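PDB 4KRI: phospholethanolamine N-methyltransferase 2 from Haemonchus contortus, which probably catalyses S-adenosylmethionine-dependent methylation of phosphomonomethylethanolamine and its dimethyl product on the nematode route to phosphocholine. Local coordinates for residues M3-R8 / V144-Y149; D105-K110 / H151-D156. All blocks are in the same frame, centred on the assembly; numbering follows the deposited sequence.

Interaction 1 (M3-R8 / V144-Y149); sequences MPAVER and VLDSVY
Val6 and Asp146 bring the two segments together, with CG2 of Val6 lying 3.5 Å from CB of Asp146. The same methyl carbon also reaches CG1 of Val144, at 3.7 Å, so one branch of Val6 sits between the side chains of Val144 and Asp146. Val6 has CG1 anti to its backbone N (chi1 176°), which leaves CG2 beside that N and aimed at the partner; CG1 is a little farther from Val144 CG1, at 3.9 Å. A beta-branched residue suits this place because both of its methyl groups find an apolar neighbour while the short side chain lets the backbones come close, 6.1 Å between the CA atoms of Val6 and Asp146.

The contact joins the starts of two helices, 5-18 and 145-151, in the N-terminal half of this di-domain methyltransferase; Val144 is the N-cap residue of the second, and both valines also pack on Arg103 of strand 98-105.

Asp146 reaches out from the first turn of its helix with CG anti to the backbone N (chi1 -171°). Its OD1 faces carbon atoms of Met3 and Ala5, and is 3.9 Å from CB of Ala5, whose small size leaves room for it. Met3 is poorly ordered; as modelled, its CE comes within 3.5 Å of Asp146 OD1, the two side chains crossing at about a right angle. Asp146 OD2 comes 3.6 Å from Met3 N without a hydrogen bond. Between the backbones, a water accepts from Asp146 N at 3.1 Å and donates a long, weak bond to Ala5 O.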
loop_
_atom_site.group_PDB
_atom_site.type_symbol
_atom_site.label_atom_id
_atom_site.label_comp_id
_atom_site.label_asym_id
_atom_site.label_seq_id
_atom_site.Cartn_x
_atom_site.Cartn_y
_atom_site.Cartn_z
ATOM N N MET A 3 22.871 10.262 -2.990
ATOM C CA MET A 3 23.381 11.301 -2.101
ATOM C C MET A 3 23.048 10.973 -0.640
ATOM O O MET A 3 22.225 10.095 -0.388
ATOM C CB MET A 3 22.840 12.666 -2.532
ATOM C CG MET A 3 23.701 13.309 -3.608
ATOM S SD MET A 3 23.080 14.884 -4.208
ATOM C CE MET A 3 21.381 14.458 -4.573
ATOM N N PRO A 4 23.710 11.651 0.323
ATOM C CA PRO A 4 23.506 11.381 1.757
ATOM C C PRO A 4 22.050 11.366 2.214
ATOM O O PRO A 4 21.739 10.760 3.243
ATOM C CB PRO A 4 24.273 12.521 2.447
ATOM C CG PRO A 4 24.784 13.407 1.338
ATOM C CD PRO A 4 24.849 12.563 0.124
ATOM N N ALA A 5 21.162 12.016 1.466
ATOM C CA ALA A 5 19.735 11.942 1.758
ATOM C C ALA A 5 19.239 10.498 1.779
ATOM O O ALA A 5 18.299 10.172 2.513
ATOM C CB ALA A 5 18.930 12.773 0.752
ATOM N N VAL A 6 19.861 9.628 0.983
ATOM C CA VAL A 6 19.428 8.232 0.949
ATOM C C VAL A 6 19.670 7.515 2.275
ATOM O O VAL A 6 18.780 6.830 2.793
ATOM C CB VAL A 6 20.121 7.451 -0.163
ATOM C CG1 VAL A 6 19.712 5.988 -0.094
ATOM C CG2 VAL A 6 19.728 8.025 -1.497
ATOM N N GLU A 7 20.873 7.661 2.824
ATOM C CA GLU A 7 21.179 6.999 4.088
ATOM C C GLU A 7 20.302 7.524 5.218
ATOM O O GLU A 7 19.916 6.768 6.112
ATOM C CB GLU A 7 22.665 7.123 4.438
ATOM C CG GLU A 7 23.553 6.195 3.632
ATOM C CD GLU A 7 23.779 6.663 2.213
ATOM O OE1 GLU A 7 23.830 7.888 1.988
ATOM O OE2 GLU A 7 23.920 5.802 1.319
ATOM N N ARG A 8 19.972 8.813 5.180
ATOM C CA ARG A 8 19.070 9.346 6.189
ATOM C C ARG A 8 17.696 8.700 6.081
ATOM O O ARG A 8 17.078 8.389 7.098
ATOM C CB ARG A 8 18.993 10.872 6.127
ATOM C CG ARG A 8 20.281 11.513 6.666
ATOM C CD ARG A 8 20.171 13.010 6.789
ATOM N NE ARG A 8 19.100 13.411 7.694
ATOM C CZ ARG A 8 19.259 13.670 8.990
ATOM N NH1 ARG A 8 20.458 13.565 9.562
ATOM N NH2 ARG A 8 18.215 14.042 9.715
ATOM N N VAL A 144 13.024 4.931 -2.537
ATOM C CA VAL A 144 14.091 5.859 -2.202
ATOM C C VAL A 144 13.768 7.203 -2.848
ATOM O O VAL A 144 13.707 7.310 -4.076
ATOM C CB VAL A 144 15.456 5.376 -2.735
ATOM C CG1 VAL A 144 16.558 6.383 -2.374
ATOM C CG2 VAL A 144 15.771 4.018 -2.158
ATOM N N LEU A 145 13.530 8.225 -2.036
ATOM C CA LEU A 145 12.999 9.482 -2.572
ATOM C C LEU A 145 14.055 10.269 -3.350
ATOM O O LEU A 145 13.735 10.957 -4.329
ATOM C CB LEU A 145 12.363 10.327 -1.454
ATOM C CG LEU A 145 11.103 9.676 -0.880
ATOM C CD1 LEU A 145 10.605 10.434 0.340
ATOM C CD2 LEU A 145 10.017 9.604 -1.937
ATOM N N ASP A 146 15.311 10.153 -2.935
ATOM C CA ASP A 146 16.390 10.800 -3.655
ATOM C C ASP A 146 16.353 10.342 -5.102
ATOM O O ASP A 146 16.601 11.121 -6.023
ATOM C CB ASP A 146 17.724 10.416 -3.023
ATOM C CG ASP A 146 18.866 11.210 -3.561
ATOM O OD1 ASP A 146 19.043 12.369 -3.115
ATOM O OD2 ASP A 146 19.600 10.673 -4.428
ATOM N N SER A 147 16.041 9.074 -5.305
ATOM C CA SER A 147 16.095 8.524 -6.657
ATOM C C SER A 147 14.947 9.053 -7.509
ATOM O O SER A 147 15.110 9.259 -8.708
ATOM C CB SER A 147 16.080 6.995 -6.604
ATOM O OG SER A 147 17.259 6.541 -5.965
ATOM N N VAL A 148 13.794 9.290 -6.886
ATOM C CA VAL A 148 12.684 9.892 -7.614
ATOM C C VAL A 148 13.028 11.309 -8.052
ATOM O O VAL A 148 12.841 11.689 -9.221
ATOM C CB VAL A 148 11.408 9.943 -6.740
ATOM C CG1 VAL A 148 10.310 10.714 -7.479
ATOM C CG2 VAL A 148 10.926 8.521 -6.406
ATOM N N TYR A 149 13.546 12.099 -7.119
ATOM C CA TYR A 149 13.691 13.531 -7.355
ATOM C C TYR A 149 14.932 13.931 -8.147
ATOM O O TYR A 149 14.933 14.984 -8.766
ATOM C CB TYR A 149 13.653 14.297 -6.028
ATOM C CG TYR A 149 12.349 14.077 -5.292
ATOM C CD1 TYR A 149 11.132 14.228 -5.936
ATOM C CD2 TYR A 149 12.344 13.725 -3.953
ATOM C CE1 TYR A 149 9.937 14.028 -5.256
ATOM C CE2 TYR A 149 11.161 13.518 -3.271
ATOM C CZ TYR A 149 9.960 13.677 -3.923
ATOM O OH TYR A 149 8.769 13.476 -3.231
HETATM O O HOH W 1 15.937 9.703 0.030
#

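Interaction 2 (D105-K110 / H151-D156); sequences DLSKVK and HQNWLD
Asp105 OD1 is gripped by two N-H groups that approach from opposite faces of its carboxylate. Across the contact, Asn153 ND2 donates to Asp105 OD1 at 3.0 Å in a nearly straight bond (173°), the oxygen lying in the plane of the amide but the nitrogen well above that of the carboxylate. The other donor is Ser107 N, closing an Asx turn. With CG anti to the backbone N (chi1 -178°), Asp105 places OD1 between these donors, while OD2 accepts from Ser107 OG at 3.1 Å on its syn side. This should fix the carboxylate's rotation.

Asn153 forms an Asx turn of its own: OD1 accepts from Leu155 N at 2.9 Å, leaving the NH2 group for Asp105. An amide suits this place because it can accept within its own loop and donate across the contact. Ser107 CB lies against Asn153 OD1, 3.3 Å away.

The two loops meet where strands 98-105 and 156-166 pair antiparallel, Asp105 and Asp156 being a non-hydrogen-bonded pair. Just beyond it, Leu106 N donates to Leu155 O at 2.8 Å. Leu106 begins a type I turn and packs its side chain on helix 114-124. Buried Leu155 packs CB 4.0 Å from Ser107 CA, and its apolar side chain also touches Met112 and His266.

Asp105 OD1 and Asp156 OD1, like charges, are 4.2 Å apart. The repulsion is probably eased by Arg103, salt-bridged to Asp156 OD1, and by Ser147 at OD2. A water donates to Asp156 OD2 at 2.8 Å, and only weakly to Asp105 OD2.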
loop_
_atom_site.group_PDB
_atom_site.type_symbol
_atom_site.label_atom_id
_atom_site.label_comp_id
_atom_site.label_asym_id
_atom_site.label_seq_id
_atom_site.Cartn_x
_atom_site.Cartn_y
_atom_site.Cartn_z
ATOM N N ASP A 105 18.002 -1.210 -5.727
ATOM C CA ASP A 105 17.461 -0.561 -6.924
ATOM C C ASP A 105 17.015 -1.615 -7.933
ATOM O O ASP A 105 17.807 -2.484 -8.313
ATOM C CB ASP A 105 18.531 0.338 -7.537
ATOM C CG ASP A 105 18.043 1.096 -8.753
ATOM O OD1 ASP A 105 16.813 1.218 -8.957
ATOM O OD2 ASP A 105 18.909 1.582 -9.505
ATOM N N LEU A 106 15.753 -1.553 -8.362
ATOM C CA LEU A 106 15.227 -2.515 -9.329
ATOM C C LEU A 106 14.986 -1.883 -10.711
ATOM O O LEU A 106 14.328 -2.477 -11.558
ATOM C CB LEU A 106 13.945 -3.181 -8.800
ATOM C CG LEU A 106 14.069 -4.018 -7.518
ATOM C CD1 LEU A 106 12.733 -4.645 -7.176
ATOM C CD2 LEU A 106 15.116 -5.094 -7.676
ATOM N N SER A 107 15.526 -0.687 -10.936
ATOM C CA SER A 107 15.285 0.018 -12.196
ATOM C C SER A 107 15.963 -0.654 -13.395
ATOM O O SER A 107 15.541 -0.465 -14.537
ATOM C CB SER A 107 15.706 1.486 -12.101
ATOM O OG SER A 107 17.114 1.628 -12.029
ATOM N N LYS A 108 17.010 -1.432 -13.136
ATOM C CA LYS A 108 17.706 -2.143 -14.211
ATOM C C LYS A 108 17.200 -3.570 -14.323
ATOM O O LYS A 108 17.725 -4.359 -15.108
ATOM C CB LYS A 108 19.225 -2.144 -13.996
ATOM C CG LYS A 108 19.881 -0.768 -14.077
ATOM C CD LYS A 108 21.403 -0.888 -14.099
ATOM C CE LYS A 108 22.034 0.179 -14.986
ATOM N NZ LYS A 108 21.846 1.554 -14.449
ATOM N N VAL A 109 16.194 -3.896 -13.513
ATOM C CA VAL A 109 15.490 -5.167 -13.632
ATOM C C VAL A 109 14.230 -4.951 -14.460
ATOM O O VAL A 109 13.242 -4.376 -13.986
ATOM C CB VAL A 109 15.119 -5.769 -12.264
ATOM C CG1 VAL A 109 14.245 -6.992 -12.454
ATOM C CG2 VAL A 109 16.371 -6.139 -11.492
ATOM N N LYS A 110 14.283 -5.412 -15.705
ATOM C CA LYS A 110 13.205 -5.206 -16.662
ATOM C C LYS A 110 11.855 -5.730 -16.151
ATOM O O LYS A 110 10.828 -5.070 -16.313
ATOM C CB LYS A 110 13.578 -5.843 -18.001
ATOM C CG LYS A 110 15.017 -5.578 -18.416
ATOM C CD LYS A 110 15.188 -5.581 -19.929
ATOM C CE LYS A 110 16.595 -6.028 -20.330
ATOM N NZ LYS A 110 17.677 -5.199 -19.724
ATOM N N HIS A 151 16.939 11.372 -10.035
ATOM C CA HIS A 151 17.208 10.447 -11.140
ATOM C C HIS A 151 15.981 9.954 -11.906
ATOM O O HIS A 151 16.101 9.057 -12.752
ATOM C CB HIS A 151 17.993 9.238 -10.622
ATOM C CG HIS A 151 19.310 9.594 -10.013
ATOM N ND1 HIS A 151 20.332 10.168 -10.742
ATOM C CD2 HIS A 151 19.780 9.450 -8.752
ATOM C CE1 HIS A 151 21.369 10.374 -9.951
ATOM N NE2 HIS A 151 21.063 9.942 -8.741
ATOM N N GLN A 152 14.814 10.539 -11.641
ATOM C CA GLN A 152 13.565 10.077 -12.243
ATOM C C GLN A 152 13.407 8.555 -12.175
ATOM O O GLN A 152 13.034 7.902 -13.154
ATOM C CB GLN A 152 13.438 10.590 -13.681
ATOM C CG GLN A 152 13.000 12.060 -13.770
ATOM C CD GLN A 152 12.560 12.445 -15.159
ATOM O OE1 GLN A 152 13.174 12.046 -16.144
ATOM N NE2 GLN A 152 11.501 13.229 -15.249
ATOM N N ASN A 153 13.724 8.004 -11.008
ATOM C CA ASN A 153 13.689 6.564 -10.785
ATOM C C ASN A 153 12.751 6.244 -9.631
ATOM O O ASN A 153 13.047 6.578 -8.485
ATOM C CB ASN A 153 15.101 6.077 -10.443
ATOM C CG ASN A 153 15.155 4.589 -10.154
ATOM O OD1 ASN A 153 14.179 3.864 -10.365
ATOM N ND2 ASN A 153 16.319 4.119 -9.693
ATOM N N TRP A 154 11.633 5.583 -9.945
ATOM C CA TRP A 154 10.602 5.229 -8.969
ATOM C C TRP A 154 10.730 3.777 -8.524
ATOM O O TRP A 154 9.930 3.301 -7.715
ATOM C CB TRP A 154 9.198 5.453 -9.573
ATOM C CG TRP A 154 8.706 6.900 -9.572
ATOM C CD1 TRP A 154 7.806 7.456 -8.689
ATOM C CD2 TRP A 154 9.070 7.952 -10.489
ATOM N NE1 TRP A 154 7.609 8.784 -9.000
ATOM C CE2 TRP A 154 8.356 9.110 -10.094
ATOM C CE3 TRP A 154 9.931 8.028 -11.597
ATOM C CZ2 TRP A 154 8.484 10.330 -10.771
ATOM C CZ3 TRP A 154 10.053 9.241 -12.266
ATOM C CH2 TRP A 154 9.327 10.378 -11.849
ATOM N N LEU A 155 11.736 3.075 -9.043
ATOM C CA LEU A 155 11.899 1.650 -8.742
ATOM C C LEU A 155 13.122 1.339 -7.873
ATOM O O LEU A 155 13.701 0.245 -7.951
ATOM C CB LEU A 155 11.964 0.840 -10.037
ATOM C CG LEU A 155 10.812 1.105 -10.998
ATOM C CD1 LEU A 155 11.098 0.380 -12.311
ATOM C CD2 LEU A 155 9.477 0.658 -10.393
ATOM N N ASP A 156 13.504 2.292 -7.037
ATOM C CA ASP A 156 14.605 2.088 -6.100
ATOM C C ASP A 156 13.909 1.828 -4.761
ATOM O O ASP A 156 13.272 2.722 -4.210
ATOM C CB ASP A 156 15.483 3.352 -6.076
ATOM C CG ASP A 156 16.831 3.129 -5.432
ATOM O OD1 ASP A 156 17.060 2.022 -4.881
ATOM O OD2 ASP A 156 17.674 4.068 -5.466
HETATM O O HOH W 2 19.843 3.729 -7.231
#

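Interactions 1 and 2 lie about 13 Å apart between centres and meet along the start and one flank of the short helix 145-151. Val144 N of interaction 1 lies 2.8 Å from Asp156 O of interaction 2, and Ser147 OG is 2.6 Å from Asp156 OD2, both probable hydrogen bonds; Val148 CG1 also packs 3.6 Å from Trp154 CE2. Arg103 is a neighbour common to both. Interaction 1 lies within the N-terminal half, whereas 151-156 of interaction 2 also borders helix 255-268 of the cofactor-binding domain. Neither contact includes a residue of the phosphomonomethylethanolamine pocket, and the S-adenosylhomocysteine site, formed by residues between 176 and 302, lies later in the chain.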